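Putative isochorismatase (Streptomyces avermitilis, PDB 3KL2) is of unestablished function but probably acts as a hydrolase of the isochorismatase-like cysteine hydrolase family. Local coordinates at residues I28-Y33 with V73-A78; Y33-T38 with G112-D117; A78-A83 with K104-G109; I126-K131 with S139-F144. All coordinates share one frame; numbering follows the deposited sequence.

Contact 1 is the pairing of two strands deep in the parallel sheet, and the other three contacts lie around the ends of these strands or beside them. Chain 28-33 runs straight on into contact 2, sharing Tyr33, while 73-78 runs on into contact 3, sharing Ala78. Contacts 2 and 3, with centres about 10 Å apart, interlock through Gln34 with Ile80 and Glu36 with Phe106. Contact 4 begins on the neighbouring strand 126-127, its centre about 10 Å from that of contact 1. Glu32 OE1 of contact 1 meets Lys131 NZ of contact 4 in a salt bridge of 2.7 Å; with nearby Cys164 this pair probably marks the active site. Contacts 2 and 4 do not touch.

Contact 1: I28-Y33 with V73-A78; sequences IVLIEY and VPIMHA
Met76 is held by strand 26-31 through both of its backbone polar atoms. Its N donates to Ile28 O at 2.8 Å, and Met76 O accepts from Leu30 N at 2.9 Å in a nearly straight bond, 171° at the hydrogen. The pairing continues in both directions, with Ile28 N bonded to Pro74 O, Ala78 N to Leu30 O and Glu32 N to Ala78 O. In the last of these the donor stands above the carbonyl plane instead of on a lone pair, just where 28-33 leaves the sheet. Val29 CA adds a CH contact to Met76 O at 3.4 Å. These are adjacent parallel strands inside a six-stranded parallel sheet, joined by a helical beta-alpha-beta crossover whose helix 57-71 covers the face bearing Ile28, Leu30 and Ile75. Glu32, immediately beyond its strand, is salt-bridged to Lys131 and touches Cys164, consistent with the acid, lysine and cysteine site of this hydrolase family. On the helix-covered face Ile28 and Ile75 lie side by side, and a bend at chi2 (-53°) brings Ile75 CD1 to within 3.7 Å of Ile28 CG1. Val73 comes in at about a right angle, CG1 4.0 Å from Ile28 CG1. Leu30 CD1 lies obliquely to the His77 ring, 3.7 Å from His77 CE1, and also meets Ile75 CG2; His77 NE2 is bonded to Asp125. On the reverse face Met76 leads away beyond its CB, and Ala78 CB packs on Leu30 O at 3.7 Å.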
loop_
_atom_site.group_PDB
_atom_site.type_symbol
_atom_site.label_atom_id
_atom_site.label_comp_id
_atom_site.label_asym_id
_atom_site.label_seq_id
_atom_site.Cartn_x
_atom_site.Cartn_y
_atom_site.Cartn_z
ATOM N N ILE A 28 3.739 -12.638 -17.040
ATOM C CA ILE A 28 4.526 -13.670 -16.396
ATOM C C ILE A 28 5.415 -12.848 -15.479
ATOM O O ILE A 28 5.940 -11.844 -15.904
ATOM C CB ILE A 28 5.340 -14.513 -17.425
ATOM C CG1 ILE A 28 4.423 -15.094 -18.528
ATOM C CG2 ILE A 28 6.097 -15.647 -16.733
ATOM C CD1 ILE A 28 3.421 -16.184 -18.035
ATOM N N VAL A 29 5.516 -13.208 -14.211
ATOM C CA VAL A 29 6.333 -12.477 -13.256
ATOM C C VAL A 29 7.343 -13.463 -12.664
ATOM O O VAL A 29 6.948 -14.442 -12.027
ATOM C CB VAL A 29 5.466 -11.857 -12.156
ATOM C CG1 VAL A 29 6.306 -11.042 -11.239
ATOM C CG2 VAL A 29 4.284 -11.005 -12.796
ATOM N N LEU A 30 8.630 -13.204 -12.916
ATOM C CA LEU A 30 9.744 -14.095 -12.574
ATOM C C LEU A 30 10.560 -13.559 -11.399
ATOM O O LEU A 30 11.251 -12.549 -11.525
ATOM C CB LEU A 30 10.678 -14.222 -13.774
ATOM C CG LEU A 30 9.995 -14.784 -15.026
ATOM C CD1 LEU A 30 11.022 -14.870 -16.198
ATOM C CD2 LEU A 30 9.309 -16.169 -14.719
ATOM N N ILE A 31 10.487 -14.235 -10.261
ATOM C CA ILE A 31 11.013 -13.673 -9.042
ATOM C C ILE A 31 12.379 -14.251 -8.808
ATOM O O ILE A 31 12.514 -15.460 -8.598
ATOM C CB ILE A 31 10.142 -13.975 -7.819
ATOM C CG1 ILE A 31 8.732 -13.420 -8.014
ATOM C CG2 ILE A 31 10.777 -13.364 -6.547
ATOM C CD1 ILE A 31 7.767 -13.689 -6.841
ATOM N N GLU A 32 13.375 -13.371 -8.816
ATOM C CA GLU A 32 14.728 -13.696 -8.408
ATOM C C GLU A 32 15.425 -14.839 -9.156
ATOM O O GLU A 32 16.192 -15.615 -8.560
ATOM C CB GLU A 32 14.744 -13.935 -6.903
ATOM C CG GLU A 32 14.739 -12.589 -6.157
ATOM C CD GLU A 32 13.998 -12.626 -4.863
ATOM O OE1 GLU A 32 13.392 -11.581 -4.552
ATOM O OE2 GLU A 32 14.004 -13.695 -4.195
ATOM N N TYR A 33 15.232 -14.909 -10.472
ATOM C CA TYR A 33 16.027 -15.838 -11.225
ATOM C C TYR A 33 17.427 -15.275 -11.435
ATOM O O TYR A 33 17.817 -15.030 -12.570
ATOM C CB TYR A 33 15.380 -16.143 -12.540
ATOM C CG TYR A 33 14.171 -17.044 -12.468
ATOM C CD1 TYR A 33 14.255 -18.395 -12.752
ATOM C CD2 TYR A 33 12.928 -16.522 -12.143
ATOM C CE1 TYR A 33 13.103 -19.212 -12.734
ATOM C CE2 TYR A 33 11.804 -17.321 -12.094
ATOM C CZ TYR A 33 11.896 -18.655 -12.409
ATOM O OH TYR A 33 10.740 -19.382 -12.365
ATOM N N VAL A 73 2.808 -12.112 -24.388
ATOM C CA VAL A 73 2.556 -11.865 -22.984
ATOM C C VAL A 73 3.768 -11.189 -22.283
ATOM O O VAL A 73 4.899 -11.693 -22.304
ATOM C CB VAL A 73 2.100 -13.157 -22.261
ATOM C CG1 VAL A 73 1.967 -12.919 -20.744
ATOM C CG2 VAL A 73 0.763 -13.618 -22.842
ATOM N N PRO A 74 3.531 -10.029 -21.675
ATOM C CA PRO A 74 4.626 -9.353 -21.003
ATOM C C PRO A 74 5.319 -10.280 -20.008
ATOM O O PRO A 74 4.660 -10.960 -19.218
ATOM C CB PRO A 74 3.941 -8.210 -20.281
ATOM C CG PRO A 74 2.709 -7.953 -21.078
ATOM C CD PRO A 74 2.277 -9.261 -21.612
ATOM N N ILE A 75 6.642 -10.355 -20.124
ATOM C CA ILE A 75 7.481 -11.047 -19.187
ATOM C C ILE A 75 8.039 -9.957 -18.283
ATOM O O ILE A 75 8.604 -9.013 -18.777
ATOM C CB ILE A 75 8.632 -11.737 -19.927
ATOM C CG1 ILE A 75 8.110 -12.605 -21.105
ATOM C CG2 ILE A 75 9.458 -12.543 -18.995
ATOM C CD1 ILE A 75 7.015 -13.644 -20.775
ATOM N N MET A 76 7.874 -10.082 -16.969
ATOM C CA MET A 76 8.374 -9.102 -15.996
ATOM C C MET A 76 9.360 -9.751 -15.008
ATOM O O MET A 76 8.977 -10.674 -14.317
ATOM C CB MET A 76 7.201 -8.584 -15.204
ATOM C CG MET A 76 6.184 -7.829 -16.048
ATOM S SD MET A 76 4.981 -6.991 -15.053
ATOM C CE MET A 76 3.993 -6.407 -16.399
ATOM N N HIS A 77 10.605 -9.264 -14.923
ATOM C CA HIS A 77 11.621 -9.847 -14.039
ATOM C C HIS A 77 11.707 -9.063 -12.755
ATOM O O HIS A 77 11.743 -7.838 -12.767
ATOM C CB HIS A 77 13.022 -9.793 -14.690
ATOM C CG HIS A 77 13.159 -10.569 -15.969
ATOM N ND1 HIS A 77 13.425 -11.922 -15.997
ATOM C CD2 HIS A 77 13.141 -10.161 -17.264
ATOM C CE1 HIS A 77 13.547 -12.314 -17.255
ATOM N NE2 HIS A 77 13.378 -11.267 -18.044
ATOM N N ALA A 78 11.828 -9.771 -11.638
ATOM C CA ALA A 78 11.813 -9.140 -10.331
ATOM C C ALA A 78 13.015 -9.617 -9.563
ATOM O O ALA A 78 12.912 -10.501 -8.738
ATOM C CB ALA A 78 10.520 -9.442 -9.595
#

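Contact 2: Y33-T38 with G112-D117; sequences YQNEFT and GAAIVD
Three backbone hydrogen bonds tie Tyr33, Asn35 and Glu36 to 112-117. Val116 N donates to Tyr33 O at 2.9 Å, Asn35 N reaches Ala114 O, and Glu36 N lies on a lone pair of Gly112 O. Gln34 pairs with Ile115 in a single bridge, its CA making a CH contact with Ala114 O. The side-chain bond across the contact runs from Gln34 NE2 to Ala113 O at 2.9 Å, with the oxygen in the amide plane; NE2 also bonds Ile80 O. A water joins Asn35 OD1, at 2.7 Å, to Asp117 N, and Asn35 ND2 turns to Trp111 O. The Glu36 carboxylate rests against Gly112, OE1 3.6 Å from Gly112 CA, a closeness permitted by the missing side chain; Glu36 OE1 bonds Phe106 N and OE2 bonds Val43 N. The packing centres on Val116. At chi1 65° its CG1 faces Tyr33 CB at 4.2 Å while CG2 lies against the hydroxyl Thr38 OG1 at 3.6 Å. Gln34 is the N-cap of helix 35-38, its O taking Phe37 N and Thr38 N from opposite faces: a helix N-terminus whose first-turn N-H groups are met by loop carbonyls, just past the C-terminal end of a central parallel strand.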
loop_
_atom_site.group_PDB
_atom_site.type_symbol
_atom_site.label_atom_id
_atom_site.label_comp_id
_atom_site.label_asym_id
_atom_site.label_seq_id
_atom_site.Cartn_x
_atom_site.Cartn_y
_atom_site.Cartn_z
ATOM N N TYR A 33 15.232 -14.909 -10.472
ATOM C CA TYR A 33 16.027 -15.838 -11.225
ATOM C C TYR A 33 17.427 -15.275 -11.435
ATOM O O TYR A 33 17.817 -15.030 -12.570
ATOM C CB TYR A 33 15.380 -16.143 -12.540
ATOM C CG TYR A 33 14.171 -17.044 -12.468
ATOM C CD1 TYR A 33 14.255 -18.395 -12.752
ATOM C CD2 TYR A 33 12.928 -16.522 -12.143
ATOM C CE1 TYR A 33 13.103 -19.212 -12.734
ATOM C CE2 TYR A 33 11.804 -17.321 -12.094
ATOM C CZ TYR A 33 11.896 -18.655 -12.409
ATOM O OH TYR A 33 10.740 -19.382 -12.365
ATOM N N GLN A 34 18.164 -15.096 -10.328
ATOM C CA GLN A 34 19.476 -14.512 -10.328
ATOM C C GLN A 34 20.512 -15.578 -10.015
ATOM O O GLN A 34 20.202 -16.544 -9.327
ATOM C CB GLN A 34 19.580 -13.392 -9.279
ATOM C CG GLN A 34 18.790 -12.115 -9.649
ATOM C CD GLN A 34 18.414 -11.336 -8.455
ATOM O OE1 GLN A 34 17.382 -11.619 -7.837
ATOM N NE2 GLN A 34 19.276 -10.409 -8.047
ATOM N N ASN A 35 21.746 -15.363 -10.479
ATOM C CA ASN A 35 22.821 -16.305 -10.301
ATOM C C ASN A 35 22.906 -16.762 -8.859
ATOM O O ASN A 35 23.062 -17.954 -8.608
ATOM C CB ASN A 35 24.182 -15.734 -10.764
ATOM C CG ASN A 35 24.268 -15.570 -12.272
ATOM O OD1 ASN A 35 23.938 -16.494 -13.021
ATOM N ND2 ASN A 35 24.688 -14.368 -12.735
ATOM N N GLU A 36 22.720 -15.831 -7.924
ATOM C CA GLU A 36 22.873 -16.131 -6.499
ATOM C C GLU A 36 22.113 -17.396 -6.059
ATOM O O GLU A 36 22.554 -18.091 -5.134
ATOM C CB GLU A 36 22.488 -14.929 -5.635
ATOM C CG GLU A 36 23.321 -14.836 -4.378
ATOM C CD GLU A 36 24.664 -14.195 -4.640
ATOM O OE1 GLU A 36 24.701 -12.941 -4.598
ATOM O OE2 GLU A 36 25.674 -14.935 -4.858
ATOM N N PHE A 37 21.020 -17.704 -6.765
ATOM C CA PHE A 37 20.195 -18.896 -6.520
ATOM C C PHE A 37 20.390 -19.975 -7.573
ATOM O O PHE A 37 20.507 -21.159 -7.249
ATOM C CB PHE A 37 18.687 -18.520 -6.571
ATOM C CG PHE A 37 18.133 -17.919 -5.315
ATOM C CD1 PHE A 37 18.336 -18.509 -4.079
ATOM C CD2 PHE A 37 17.308 -16.819 -5.383
ATOM C CE1 PHE A 37 17.768 -17.953 -2.890
ATOM C CE2 PHE A 37 16.730 -16.255 -4.217
ATOM C CZ PHE A 37 16.960 -16.814 -2.988
ATOM N N THR A 38 20.394 -19.581 -8.847
ATOM C CA THR A 38 20.287 -20.520 -9.967
ATOM C C THR A 38 21.559 -21.260 -10.351
ATOM O O THR A 38 21.481 -22.318 -10.963
ATOM C CB THR A 38 19.901 -19.763 -11.245
ATOM O OG1 THR A 38 20.844 -18.703 -11.416
ATOM C CG2 THR A 38 18.480 -19.203 -11.152
ATOM N N GLY A 112 26.564 -12.437 -8.895
ATOM C CA GLY A 112 25.464 -13.038 -8.113
ATOM C C GLY A 112 24.125 -12.352 -8.282
ATOM O O GLY A 112 23.062 -13.020 -8.294
ATOM N N ALA A 113 24.185 -11.030 -8.430
ATOM C CA ALA A 113 23.020 -10.182 -8.571
ATOM C C ALA A 113 22.403 -10.216 -9.956
ATOM O O ALA A 113 21.276 -9.797 -10.079
ATOM C CB ALA A 113 23.390 -8.682 -8.210
ATOM N N ALA A 114 23.121 -10.695 -10.977
ATOM C CA ALA A 114 22.611 -10.741 -12.341
ATOM C C ALA A 114 21.595 -11.825 -12.562
ATOM O O ALA A 114 21.677 -12.942 -12.000
ATOM C CB ALA A 114 23.735 -10.954 -13.341
ATOM N N ILE A 115 20.659 -11.507 -13.456
ATOM C CA ILE A 115 19.696 -12.467 -13.899
ATOM C C ILE A 115 20.436 -13.545 -14.641
ATOM O O ILE A 115 21.458 -13.285 -15.273
ATOM C CB ILE A 115 18.628 -11.854 -14.781
ATOM C CG1 ILE A 115 17.758 -10.916 -13.933
ATOM C CG2 ILE A 115 17.781 -12.966 -15.384
ATOM C CD1 ILE A 115 16.808 -10.037 -14.726
ATOM N N VAL A 116 19.936 -14.770 -14.546
ATOM C CA VAL A 116 20.600 -15.922 -15.133
ATOM C C VAL A 116 20.561 -15.845 -16.683
ATOM O O VAL A 116 19.552 -15.436 -17.266
ATOM C CB VAL A 116 19.985 -17.232 -14.564
ATOM C CG1 VAL A 116 18.526 -17.373 -14.977
ATOM C CG2 VAL A 116 20.813 -18.481 -14.965
ATOM N N ASP A 117 21.658 -16.241 -17.339
ATOM C CA ASP A 117 21.796 -16.042 -18.785
ATOM C C ASP A 117 20.638 -16.663 -19.565
ATOM O O ASP A 117 20.097 -16.069 -20.494
ATOM C CB ASP A 117 23.128 -16.601 -19.293
ATOM C CG ASP A 117 24.324 -15.890 -18.698
ATOM O OD1 ASP A 117 24.221 -14.669 -18.397
ATOM O OD2 ASP A 117 25.373 -16.565 -18.515
HETATM O O HOH W 1 23.769 -17.217 -15.607
#

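Contact 3: A78-A83 with K104-G109; sequences APITFA and KAFVKG
Ile80 sets its CG2 over the centre of the Phe106 ring, a CH-pi contact with the methyl carbon 3.6 Å from the centroid and 10° off the ring normal. Its chi1 of -175° swings CG1 opposite the backbone N and sets CG2 between N and the carbonyl carbon, where it meets the ring. Cutting Phe106 back to an alanine is likely to open a gap under this methyl and leave Phe37 without its edge-to-face ring partner. Thr81 comes next: its OG1 accepts from Lys108 NZ at 2.7 Å. The lysine bends at chi3 and chi4 and curls past the threonine, CG 3.6 Å from Thr81 CB, and its NZ also pairs with Glu129 of a second subunit. Phe82 carries the backbone link, its N donating to Phe106 O at 2.8 Å and its O accepting from Lys108 N in a bond almost straight at the hydrogen, 177°. Phe106 O also lies at the edge of the Phe82 ring, 3.6 Å from Phe82 CD2. The two phenylalanines point the same way, side by side. This is a single beta bridge, Phe82 with Val107, joining the loop that leaves strand 75-78 to the loop that follows the Schellman motif at Lys104, where helix 96-103 ends.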
loop_
_atom_site.group_PDB
_atom_site.type_symbol
_atom_site.label_atom_id
_atom_site.label_comp_id
_atom_site.label_asym_id
_atom_site.label_seq_id
_atom_site.Cartn_x
_atom_site.Cartn_y
_atom_site.Cartn_z
ATOM N N ALA A 78 11.828 -9.771 -11.638
ATOM C CA ALA A 78 11.813 -9.140 -10.331
ATOM C C ALA A 78 13.015 -9.617 -9.563
ATOM O O ALA A 78 12.912 -10.501 -8.738
ATOM C CB ALA A 78 10.520 -9.442 -9.595
ATOM N N PRO A 79 14.187 -9.031 -9.855
ATOM C CA PRO A 79 15.406 -9.360 -9.149
ATOM C C PRO A 79 15.482 -8.585 -7.868
ATOM O O PRO A 79 14.895 -7.521 -7.765
ATOM C CB PRO A 79 16.502 -8.914 -10.125
ATOM C CG PRO A 79 15.945 -7.713 -10.773
ATOM C CD PRO A 79 14.415 -8.001 -10.871
ATOM N N ILE A 80 16.174 -9.110 -6.879
ATOM C CA ILE A 80 16.408 -8.361 -5.650
ATOM C C ILE A 80 17.893 -7.963 -5.646
ATOM O O ILE A 80 18.737 -8.787 -6.014
ATOM C CB ILE A 80 16.003 -9.224 -4.439
ATOM C CG1 ILE A 80 16.118 -8.450 -3.128
ATOM C CG2 ILE A 80 16.870 -10.438 -4.303
ATOM C CD1 ILE A 80 15.971 -9.342 -1.884
ATOM N N THR A 81 18.228 -6.737 -5.236
ATOM C CA THR A 81 19.626 -6.282 -5.185
ATOM C C THR A 81 19.810 -5.341 -4.021
ATOM O O THR A 81 18.822 -4.728 -3.616
ATOM C CB THR A 81 19.983 -5.444 -6.424
ATOM O OG1 THR A 81 19.191 -4.265 -6.388
ATOM C CG2 THR A 81 19.723 -6.165 -7.707
ATOM N N PHE A 82 21.041 -5.163 -3.519
ATOM C CA PHE A 82 21.298 -4.219 -2.415
ATOM C C PHE A 82 22.547 -3.407 -2.709
ATOM O O PHE A 82 23.524 -3.954 -3.140
ATOM C CB PHE A 82 21.414 -4.918 -1.017
ATOM C CG PHE A 82 20.201 -5.772 -0.680
ATOM C CD1 PHE A 82 19.209 -5.296 0.159
ATOM C CD2 PHE A 82 20.024 -7.015 -1.274
ATOM C CE1 PHE A 82 18.070 -6.044 0.429
ATOM C CE2 PHE A 82 18.885 -7.784 -0.988
ATOM C CZ PHE A 82 17.907 -7.284 -0.135
ATOM N N ALA A 83 22.492 -2.094 -2.502
ATOM C CA ALA A 83 23.676 -1.280 -2.568
ATOM C C ALA A 83 24.693 -1.885 -1.601
ATOM O O ALA A 83 24.334 -2.319 -0.513
ATOM C CB ALA A 83 23.372 0.179 -2.195
ATOM N N LYS A 104 26.320 -11.816 2.470
ATOM C CA LYS A 104 26.681 -10.885 1.377
ATOM C C LYS A 104 26.087 -11.346 0.032
ATOM O O LYS A 104 26.765 -11.431 -0.974
ATOM C CB LYS A 104 28.216 -10.643 1.302
ATOM N N ALA A 105 24.802 -11.653 0.049
ATOM C CA ALA A 105 24.055 -12.067 -1.162
ATOM C C ALA A 105 23.354 -10.896 -1.868
ATOM O O ALA A 105 22.954 -9.929 -1.256
ATOM C CB ALA A 105 23.021 -13.122 -0.788
ATOM N N PHE A 106 23.208 -11.020 -3.171
ATOM C CA PHE A 106 22.575 -10.001 -3.997
ATOM C C PHE A 106 23.185 -8.571 -3.909
ATOM O O PHE A 106 22.457 -7.570 -3.884
ATOM C CB PHE A 106 21.087 -9.972 -3.716
ATOM C CG PHE A 106 20.438 -11.300 -3.768
ATOM C CD1 PHE A 106 20.061 -11.942 -2.618
ATOM C CD2 PHE A 106 20.115 -11.875 -4.962
ATOM C CE1 PHE A 106 19.405 -13.162 -2.662
ATOM C CE2 PHE A 106 19.470 -13.096 -5.004
ATOM C CZ PHE A 106 19.120 -13.726 -3.871
ATOM N N VAL A 107 24.513 -8.469 -3.887
ATOM C CA VAL A 107 25.141 -7.145 -3.916
ATOM C C VAL A 107 24.984 -6.586 -5.353
ATOM O O VAL A 107 25.247 -7.284 -6.337
ATOM C CB VAL A 107 26.619 -7.183 -3.441
ATOM C CG1 VAL A 107 27.209 -5.786 -3.368
ATOM C CG2 VAL A 107 26.747 -7.839 -2.030
ATOM N N LYS A 108 24.501 -5.351 -5.463
ATOM C CA LYS A 108 24.434 -4.625 -6.764
ATOM C C LYS A 108 25.776 -4.603 -7.490
ATOM O O LYS A 108 26.803 -4.258 -6.890
ATOM C CB LYS A 108 24.026 -3.159 -6.564
ATOM C CG LYS A 108 22.537 -2.915 -6.565
ATOM C CD LYS A 108 22.199 -1.405 -6.798
ATOM C CE LYS A 108 21.141 -1.249 -7.943
ATOM N NZ LYS A 108 19.818 -1.970 -7.637
ATOM N N GLY A 109 25.763 -4.965 -8.772
ATOM C CA GLY A 109 26.991 -4.916 -9.623
ATOM C C GLY A 109 27.942 -6.118 -9.492
ATOM O O GLY A 109 29.154 -6.011 -9.805
#

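Contact 4: I126-K131 with S139-F144; sequences IVIEGK and STNLDF
Asn141 and Glu129 bond to each other twice. Glu129 N donates to Asn141 OD1 at 3.0 Å, reaching the oxygen from above the amide carbonyl plane, and Asn141 N returns a weak bond of 3.3 Å to Glu129 O. A water lies between Asn141 ND2 and Val127 O, bonded to both. Ile128 packs against Asn141 and Thr140, its CG2 3.5 Å from both Asn141 OD1 and Thr140 OG1, while its CG1 meets Leu142 CD1 at 3.9 Å. Thr140 CG2 touches Lys131 CB at 3.7 Å. Asn141 is the N-cap residue of helix 142-149, but its chi1 of 55° directs the amide to Glu129, and it makes no capping bond. A leucine in its place would probably leave Glu129 N without its acceptor and the water without its bond to the amide. Behind Asn141, Thr140 OG1 accepts from Leu142 N at 3.0 Å in an ST turn and is also bonded to Thr136 O. Glu129 forms salt bridges with Lys108 and Arg132 of a second subunit, and Gly130 O is hydrogen-bonded to Asn141 ND2 of that subunit. Lys131 NZ is held by Gly133 O and Leu134 O and pairs with Glu32. The contact thus joins strand 126-127, outermost in this chain's sheet, and the loop after it to a helix start at a subunit interface, placing the probable active-site lysine of this isochorismatase-like hydrolase.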
loop_
_atom_site.group_PDB
_atom_site.type_symbol
_atom_site.label_atom_id
_atom_site.label_comp_id
_atom_site.label_asym_id
_atom_site.label_seq_id
_atom_site.Cartn_x
_atom_site.Cartn_y
_atom_site.Cartn_z
ATOM N N ILE A 126 10.084 -6.301 -19.197
ATOM C CA ILE A 126 10.094 -5.301 -18.146
ATOM C C ILE A 126 10.942 -5.839 -17.011
ATOM O O ILE A 126 10.843 -7.008 -16.661
ATOM C CB ILE A 126 8.628 -4.997 -17.702
ATOM C CG1 ILE A 126 7.888 -4.267 -18.833
ATOM C CG2 ILE A 126 8.571 -4.221 -16.395
ATOM C CD1 ILE A 126 6.339 -4.373 -18.750
ATOM N N VAL A 127 11.806 -5.009 -16.464
ATOM C CA VAL A 127 12.605 -5.381 -15.307
ATOM C C VAL A 127 12.114 -4.499 -14.157
ATOM O O VAL A 127 12.361 -3.300 -14.136
ATOM C CB VAL A 127 14.145 -5.258 -15.573
ATOM C CG1 VAL A 127 14.987 -5.511 -14.312
ATOM C CG2 VAL A 127 14.598 -6.251 -16.678
ATOM N N ILE A 128 11.368 -5.118 -13.239
ATOM C CA ILE A 128 10.791 -4.471 -12.047
ATOM C C ILE A 128 11.886 -3.961 -11.145
ATOM O O ILE A 128 12.851 -4.672 -10.908
ATOM C CB ILE A 128 9.917 -5.531 -11.276
ATOM C CG1 ILE A 128 8.727 -5.952 -12.151
ATOM C CG2 ILE A 128 9.475 -5.045 -9.921
ATOM C CD1 ILE A 128 7.949 -4.794 -12.933
ATOM N N GLU A 129 11.743 -2.757 -10.627
ATOM C CA GLU A 129 12.771 -2.134 -9.815
ATOM C C GLU A 129 12.331 -1.863 -8.397
ATOM O O GLU A 129 11.158 -1.620 -8.127
ATOM C CB GLU A 129 13.138 -0.769 -10.389
ATOM C CG GLU A 129 13.623 -0.754 -11.856
ATOM C CD GLU A 129 13.621 0.679 -12.461
ATOM O OE1 GLU A 129 13.915 0.794 -13.666
ATOM O OE2 GLU A 129 13.333 1.693 -11.750
ATOM N N GLY A 130 13.294 -1.809 -7.505
ATOM C CA GLY A 130 13.043 -1.468 -6.148
ATOM C C GLY A 130 13.216 -2.633 -5.160
ATOM O O GLY A 130 13.445 -2.358 -3.979
ATOM N N LYS A 131 13.098 -3.892 -5.623
ATOM C CA LYS A 131 12.947 -5.015 -4.690
ATOM C C LYS A 131 14.047 -5.065 -3.642
ATOM O O LYS A 131 15.207 -5.188 -3.976
ATOM C CB LYS A 131 12.888 -6.395 -5.355
ATOM C CG LYS A 131 12.347 -7.526 -4.390
ATOM C CD LYS A 131 11.901 -8.753 -5.206
ATOM C CE LYS A 131 11.053 -9.819 -4.436
ATOM N NZ LYS A 131 11.624 -10.224 -3.106
ATOM N N SER A 139 8.084 -3.336 -2.152
ATOM C CA SER A 139 9.139 -2.323 -2.328
ATOM C C SER A 139 9.486 -2.026 -3.808
ATOM O O SER A 139 10.559 -1.516 -4.077
ATOM C CB SER A 139 10.399 -2.751 -1.564
ATOM O OG SER A 139 10.817 -4.048 -1.979
ATOM N N THR A 140 8.593 -2.355 -4.749
ATOM C CA THR A 140 8.819 -2.137 -6.142
ATOM C C THR A 140 7.673 -1.411 -6.858
ATOM O O THR A 140 6.654 -1.094 -6.261
ATOM C CB THR A 140 9.002 -3.472 -6.847
ATOM O OG1 THR A 140 7.723 -4.064 -7.100
ATOM C CG2 THR A 140 9.885 -4.368 -6.047
ATOM N N ASN A 141 7.871 -1.197 -8.175
ATOM C CA ASN A 141 6.878 -0.653 -9.106
ATOM C C ASN A 141 5.978 -1.694 -9.745
ATOM O O ASN A 141 5.302 -1.417 -10.742
ATOM C CB ASN A 141 7.547 0.172 -10.217
ATOM C CG ASN A 141 8.635 -0.593 -11.001
ATOM O OD1 ASN A 141 8.887 -1.751 -10.763
ATOM N ND2 ASN A 141 9.285 0.091 -11.912
ATOM N N LEU A 142 5.961 -2.893 -9.190
ATOM C CA LEU A 142 5.168 -3.947 -9.798
ATOM C C LEU A 142 3.691 -3.620 -9.893
ATOM O O LEU A 142 3.102 -3.769 -10.986
ATOM C CB LEU A 142 5.315 -5.263 -9.043
ATOM C CG LEU A 142 4.520 -6.435 -9.685
ATOM C CD1 LEU A 142 5.019 -6.692 -11.069
ATOM C CD2 LEU A 142 4.589 -7.733 -8.837
ATOM N N ASP A 143 3.076 -3.248 -8.767
ATOM C CA ASP A 143 1.653 -2.917 -8.750
ATOM C C ASP A 143 1.315 -1.783 -9.717
ATOM O O ASP A 143 0.354 -1.896 -10.517
ATOM C CB ASP A 143 1.221 -2.444 -7.379
ATOM C CG ASP A 143 -0.262 -2.640 -7.136
ATOM O OD1 ASP A 143 -0.947 -3.319 -7.935
ATOM O OD2 ASP A 143 -0.710 -2.188 -6.077
ATOM N N PHE A 144 2.102 -0.702 -9.663
ATOM C CA PHE A 144 1.923 0.404 -10.605
ATOM C C PHE A 144 1.926 -0.017 -12.098
ATOM O O PHE A 144 1.095 0.407 -12.874
ATOM C CB PHE A 144 3.005 1.430 -10.405
ATOM C CG PHE A 144 2.803 2.658 -11.186
ATOM C CD1 PHE A 144 2.296 3.803 -10.583
ATOM C CD2 PHE A 144 3.112 2.686 -12.535
ATOM C CE1 PHE A 144 2.119 4.959 -11.333
ATOM C CE2 PHE A 144 2.914 3.830 -13.273
ATOM C CZ PHE A 144 2.432 4.945 -12.698
HETATM O O HOH W 2 10.558 -1.255 -13.885
#